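Local coordinates for protein transketolase (Campylobacter jejuni, PDB 3L84) that belongs to the transketolase family of thiamine diphosphate-binding enzymes and is built as a dimer of chains with three family domains each, at residues A[16-28]-A[83-95]. Residues are numbered along the deposited sequence; the frame is centred on the assembly and turned at random. Where two conformers were deposited one is given.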
loop_
_atom_site.group_PDB
_atom_site.type_symbol
_atom_site.label_atom_id
_atom_site.label_comp_id
_atom_site.label_asym_id
_atom_site.label_seq_id
_atom_site.Cartn_x
_atom_site.Cartn_y
_atom_site.Cartn_z
ATOM N N LEU A 16 -23.957 -23.683 13.888
ATOM C CA LEU A 16 -24.232 -23.216 12.526
ATOM C C LEU A 16 -22.933 -22.895 11.817
ATOM O O LEU A 16 -22.708 -23.310 10.682
ATOM C CB LEU A 16 -25.166 -21.986 12.520
ATOM C CG LEU A 16 -26.641 -22.212 12.840
ATOM C CD1 LEU A 16 -27.387 -20.910 12.719
ATOM C CD2 LEU A 16 -27.280 -23.268 11.895
ATOM N N SER A 17 -22.036 -22.206 12.491
ATOM C CA SER A 17 -20.756 -21.807 11.891
ATOM C C SER A 17 -19.916 -23.022 11.563
ATOM O O SER A 17 -19.368 -23.144 10.454
ATOM C CB SER A 17 -19.964 -20.907 12.847
ATOM O OG SER A 17 -20.650 -19.682 13.122
ATOM N N ALA A 18 -19.794 -23.948 12.498
ATOM C CA ALA A 18 -19.009 -25.146 12.284
ATOM C C ALA A 18 -19.570 -26.007 11.164
ATOM O O ALA A 18 -18.824 -26.521 10.334
ATOM C CB ALA A 18 -18.930 -25.959 13.599
ATOM N N ASP A 19 -20.884 -26.176 11.172
ATOM C CA ASP A 19 -21.543 -26.972 10.147
ATOM C C ASP A 19 -21.390 -26.363 8.761
ATOM O O ASP A 19 -21.277 -27.085 7.765
ATOM C CB ASP A 19 -23.041 -27.163 10.443
ATOM C CG ASP A 19 -23.321 -28.049 11.671
ATOM O OD1 ASP A 19 -22.428 -28.814 12.112
ATOM O OD2 ASP A 19 -24.472 -28.044 12.184
HETATM N N MSE A 20 -21.466 -25.044 8.663
HETATM C CA MSE A 20 -21.265 -24.341 7.385
HETATM C C MSE A 20 -19.898 -24.558 6.790
HETATM O O MSE A 20 -19.739 -24.837 5.660
HETATM C CB MSE A 20 -21.464 -22.827 7.553
HETATM C CG MSE A 20 -22.843 -22.457 7.798
HETATM SE SE MSE A 20 -23.036 -20.621 8.470
HETATM C CE MSE A 20 -22.191 -20.001 7.039
ATOM N N VAL A 21 -18.902 -24.419 7.629
ATOM C CA VAL A 21 -17.529 -24.629 7.221
ATOM C C VAL A 21 -17.299 -26.088 6.829
ATOM O O VAL A 21 -16.648 -26.399 5.834
ATOM C CB VAL A 21 -16.569 -24.221 8.365
ATOM C CG1 VAL A 21 -15.114 -24.664 8.082
ATOM C CG2 VAL A 21 -16.643 -22.711 8.552
ATOM N N GLN A 22 -17.871 -27.014 7.591
ATOM C CA GLN A 22 -17.653 -28.423 7.336
ATOM C C GLN A 22 -18.289 -28.842 6.004
ATOM O O GLN A 22 -17.659 -29.550 5.215
ATOM C CB GLN A 22 -18.195 -29.260 8.483
ATOM C CG GLN A 22 -17.688 -30.668 8.532
ATOM C CD GLN A 22 -16.201 -30.720 8.765
ATOM O OE1 GLN A 22 -15.672 -29.973 9.592
ATOM N NE2 GLN A 22 -15.502 -31.607 8.038
ATOM N N LYS A 23 -19.492 -28.343 5.721
ATOM C CA LYS A 23 -20.181 -28.671 4.475
ATOM C C LYS A 23 -19.408 -28.119 3.288
ATOM O O LYS A 23 -19.303 -28.777 2.243
ATOM C CB LYS A 23 -21.628 -28.168 4.505
ATOM C CG LYS A 23 -22.452 -28.588 3.272
ATOM C CD LYS A 23 -23.933 -28.224 3.489
ATOM C CE LYS A 23 -24.813 -28.682 2.324
ATOM N NZ LYS A 23 -24.490 -28.033 1.008
ATOM N N ALA A 24 -18.867 -26.903 3.428
ATOM C CA ALA A 24 -18.049 -26.317 2.365
ATOM C C ALA A 24 -16.682 -26.998 2.242
ATOM O O ALA A 24 -15.985 -26.814 1.236
ATOM C CB ALA A 24 -17.843 -24.812 2.624
ATOM N N ASN A 25 -16.266 -27.737 3.276
ATOM C CA ASN A 25 -14.878 -28.193 3.376
ATOM C C ASN A 25 -13.868 -27.059 3.186
ATOM O O ASN A 25 -12.822 -27.233 2.552
ATOM C CB ASN A 25 -14.582 -29.355 2.416
ATOM C CG ASN A 25 -13.345 -30.148 2.833
ATOM O OD1 ASN A 25 -12.949 -30.149 4.001
ATOM N ND2 ASN A 25 -12.722 -30.805 1.868
ATOM N N SER A 26 -14.201 -25.890 3.710
ATOM C CA SER A 26 -13.405 -24.689 3.488
ATOM C C SER A 26 -13.887 -23.621 4.452
ATOM O O SER A 26 -15.083 -23.523 4.690
ATOM C CB SER A 26 -13.612 -24.168 2.058
ATOM O OG SER A 26 -12.857 -22.962 1.877
ATOM N N GLY A 27 -12.957 -22.848 5.006
ATOM C CA GLY A 27 -13.303 -21.723 5.818
ATOM C C GLY A 27 -12.707 -21.758 7.189
ATOM O O GLY A 27 -11.822 -22.548 7.471
ATOM N N HIS A 28 -13.242 -20.922 8.047
ATOM C CA HIS A 28 -12.565 -20.499 9.282
ATOM C C HIS A 28 -13.483 -20.654 10.463
ATOM O O HIS A 28 -14.329 -19.810 10.710
ATOM C CB HIS A 28 -12.166 -19.035 9.136
ATOM C CG HIS A 28 -11.239 -18.754 8.007
ATOM N ND1 HIS A 28 -11.658 -18.597 6.706
ATOM C CD2 HIS A 28 -9.904 -18.534 8.011
ATOM C CE1 HIS A 28 -10.608 -18.312 5.954
ATOM N NE2 HIS A 28 -9.528 -18.279 6.728
ATOM N N LEU A 83 -31.524 -13.783 4.593
ATOM C CA LEU A 83 -30.461 -14.773 4.380
ATOM C C LEU A 83 -31.039 -16.045 4.948
ATOM O O LEU A 83 -31.419 -16.048 6.132
ATOM C CB LEU A 83 -29.203 -14.355 5.122
ATOM C CG LEU A 83 -27.913 -15.035 4.777
ATOM C CD1 LEU A 83 -27.508 -14.855 3.294
ATOM C CD2 LEU A 83 -26.726 -14.612 5.672
ATOM N N SER A 84 -31.209 -17.066 4.101
ATOM C CA SER A 84 -31.929 -18.276 4.463
ATOM C C SER A 84 -31.018 -19.379 4.981
ATOM O O SER A 84 -29.793 -19.333 4.849
ATOM C CB SER A 84 -32.698 -18.796 3.261
ATOM O OG SER A 84 -31.813 -19.304 2.295
ATOM N N LEU A 85 -31.624 -20.417 5.532
ATOM C CA LEU A 85 -30.887 -21.602 5.911
ATOM C C LEU A 85 -30.215 -22.241 4.696
ATOM O O LEU A 85 -29.057 -22.647 4.770
ATOM C CB LEU A 85 -31.794 -22.604 6.628
ATOM C CG LEU A 85 -31.068 -23.729 7.377
ATOM C CD1 LEU A 85 -30.264 -23.191 8.571
ATOM C CD2 LEU A 85 -32.099 -24.779 7.831
ATOM N N GLU A 86 -30.902 -22.298 3.568
ATOM C CA GLU A 86 -30.287 -22.799 2.359
ATOM C C GLU A 86 -29.042 -21.979 1.975
ATOM O O GLU A 86 -28.045 -22.523 1.523
ATOM C CB GLU A 86 -31.272 -22.824 1.191
ATOM C CG GLU A 86 -30.840 -23.735 0.064
ATOM C CD GLU A 86 -30.724 -25.229 0.454
ATOM O OE1 GLU A 86 -31.313 -25.701 1.462
ATOM O OE2 GLU A 86 -30.003 -25.936 -0.270
ATOM N N ASP A 87 -29.121 -20.661 2.128
ATOM C CA ASP A 87 -27.942 -19.837 1.849
ATOM C C ASP A 87 -26.743 -20.250 2.731
ATOM O O ASP A 87 -25.612 -20.322 2.270
ATOM C CB ASP A 87 -28.256 -18.353 2.089
ATOM C CG ASP A 87 -29.234 -17.776 1.098
ATOM O OD1 ASP A 87 -29.250 -18.188 -0.101
ATOM O OD2 ASP A 87 -29.992 -16.845 1.498
ATOM N N LEU A 88 -27.013 -20.529 3.995
ATOM C CA LEU A 88 -25.941 -20.998 4.885
ATOM C C LEU A 88 -25.343 -22.321 4.391
ATOM O O LEU A 88 -24.142 -22.523 4.478
ATOM C CB LEU A 88 -26.435 -21.139 6.334
ATOM C CG LEU A 88 -27.100 -19.921 7.000
ATOM C CD1 LEU A 88 -27.365 -20.214 8.480
ATOM C CD2 LEU A 88 -26.218 -18.679 6.849
ATOM N N LYS A 89 -26.190 -23.190 3.850
ATOM C CA LYS A 89 -25.746 -24.446 3.267
ATOM C C LYS A 89 -24.970 -24.303 1.964
ATOM O O LYS A 89 -24.476 -25.276 1.441
ATOM C CB LYS A 89 -26.962 -25.365 3.055
ATOM C CG LYS A 89 -27.517 -25.886 4.353
ATOM C CD LYS A 89 -28.825 -26.664 4.182
ATOM C CE LYS A 89 -29.404 -27.054 5.560
ATOM N NZ LYS A 89 -30.694 -27.804 5.484
ATOM N N ASN A 90 -24.907 -23.090 1.433
ATOM C CA ASN A 90 -24.192 -22.745 0.209
ATOM C C ASN A 90 -22.939 -21.904 0.513
ATOM O O ASN A 90 -22.378 -21.271 -0.395
ATOM C CB ASN A 90 -25.118 -21.960 -0.729
ATOM C CG ASN A 90 -26.264 -22.796 -1.239
ATOM O OD1 ASN A 90 -26.185 -24.033 -1.242
ATOM N ND2 ASN A 90 -27.330 -22.147 -1.655
ATOM N N PHE A 91 -22.502 -21.872 1.769
ATOM C CA PHE A 91 -21.326 -21.139 2.145
ATOM C C PHE A 91 -20.142 -21.466 1.230
ATOM O O PHE A 91 -19.841 -22.616 0.951
ATOM C CB PHE A 91 -21.005 -21.490 3.598
ATOM C CG PHE A 91 -19.806 -20.796 4.203
ATOM C CD1 PHE A 91 -19.757 -19.405 4.334
ATOM C CD2 PHE A 91 -18.736 -21.522 4.714
ATOM C CE1 PHE A 91 -18.697 -18.786 4.984
ATOM C CE2 PHE A 91 -17.687 -20.905 5.363
ATOM C CZ PHE A 91 -17.673 -19.543 5.500
ATOM N N ARG A 92 -19.515 -20.417 0.763
ATOM C CA ARG A 92 -18.290 -20.500 -0.037
ATOM C C ARG A 92 -18.458 -21.154 -1.411
ATOM O O ARG A 92 -17.479 -21.460 -2.071
ATOM C CB ARG A 92 -17.126 -21.120 0.747
ATOM C CG ARG A 92 -16.498 -20.158 1.754
ATOM C CD ARG A 92 -15.485 -20.834 2.736
ATOM N NE ARG A 92 -14.776 -19.753 3.377
ATOM C CZ ARG A 92 -13.571 -19.285 3.070
ATOM N NH1 ARG A 92 -12.753 -19.957 2.296
ATOM N NH2 ARG A 92 -13.178 -18.117 3.566
ATOM N N GLN A 93 -19.682 -21.302 -1.866
ATOM C CA GLN A 93 -19.962 -21.906 -3.175
ATOM C C GLN A 93 -20.232 -20.830 -4.230
ATOM O O GLN A 93 -20.814 -19.769 -3.932
ATOM C CB GLN A 93 -21.127 -22.871 -3.108
ATOM C CG GLN A 93 -20.927 -24.004 -2.104
ATOM C CD GLN A 93 -19.534 -24.581 -2.148
ATOM O OE1 GLN A 93 -18.742 -24.455 -1.176
ATOM N NE2 GLN A 93 -19.159 -25.120 -3.289
ATOM N N LEU A 94 -19.867 -21.140 -5.473
ATOM C CA LEU A 94 -19.987 -20.176 -6.543
ATOM C C LEU A 94 -21.389 -19.613 -6.627
ATOM O O LEU A 94 -22.373 -20.350 -6.676
ATOM C CB LEU A 94 -19.608 -20.803 -7.870
ATOM C CG LEU A 94 -19.516 -19.876 -9.059
ATOM C CD1 LEU A 94 -18.266 -18.992 -8.871
ATOM C CD2 LEU A 94 -19.433 -20.674 -10.370
ATOM N N HIS A 95 -21.449 -18.280 -6.626
ATOM C CA HIS A 95 -22.646 -17.471 -6.783
ATOM C C HIS A 95 -23.612 -17.507 -5.619
ATOM O O HIS A 95 -24.746 -17.019 -5.735
ATOM C CB HIS A 95 -23.333 -17.731 -8.125
ATOM C CG HIS A 95 -22.425 -17.519 -9.320
ATOM N ND1 HIS A 95 -22.406 -18.372 -10.402
ATOM C CD2 HIS A 95 -21.453 -16.599 -9.552
ATOM C CE1 HIS A 95 -21.504 -17.957 -11.276
ATOM N NE2 HIS A 95 -20.892 -16.896 -10.777
HETATM O O HOH W 1 -22.292 -24.771 4.065
HETATM O O HOH W 2 -14.450 -18.601 6.260
#
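R92 and S26 meet at the C-terminal end of helix 3-24, in the thiamine diphosphate-binding domain of the transketolase fold, where a Schellman motif at N25 turns the chain away from the helix. R92 NH1 donates to S26 OG over 3.0 Å, with an N-H...O angle of 150° and the hydroxyl tilted from the guanidinium plane. The same NH1 also forms a salt bridge with D449 of the second subunit, while NH2 bonds to G100 O, so the group has three protein partners, one of them across the dimer interface. One face of the guanidinium lies on the backbone of G27, whose CA is 3.5 Å from R92 NE. The H28 ring is turned 68° to that plane, with R92 NH2 near its edge; a water bonds H28 ND1 and, weakly, R92 NE.

One turn back along the helix, K23, extended until its last torsion bends, brings NZ to the backbone O of K89 at 2.8 Å, in the carbonyl plane. Another water lies 3.0 Å from M20 O and 2.9 Å from L88 O, and with further acceptors nearby it cannot donate to them all.

F91 points at the helix, where V21 CG2 and A24 CB meet its CE2 and CD2 atoms, and R92 CG lies over the centre of one ring face. Selenomethionine M20 has two conformers; in the one modelled here SE packs on L88 CB, and the bend at chi3 turns CE to the F91 ring in an off-centre CH-pi contact, 4.1 Å from the ring centroid and 29° off the normal.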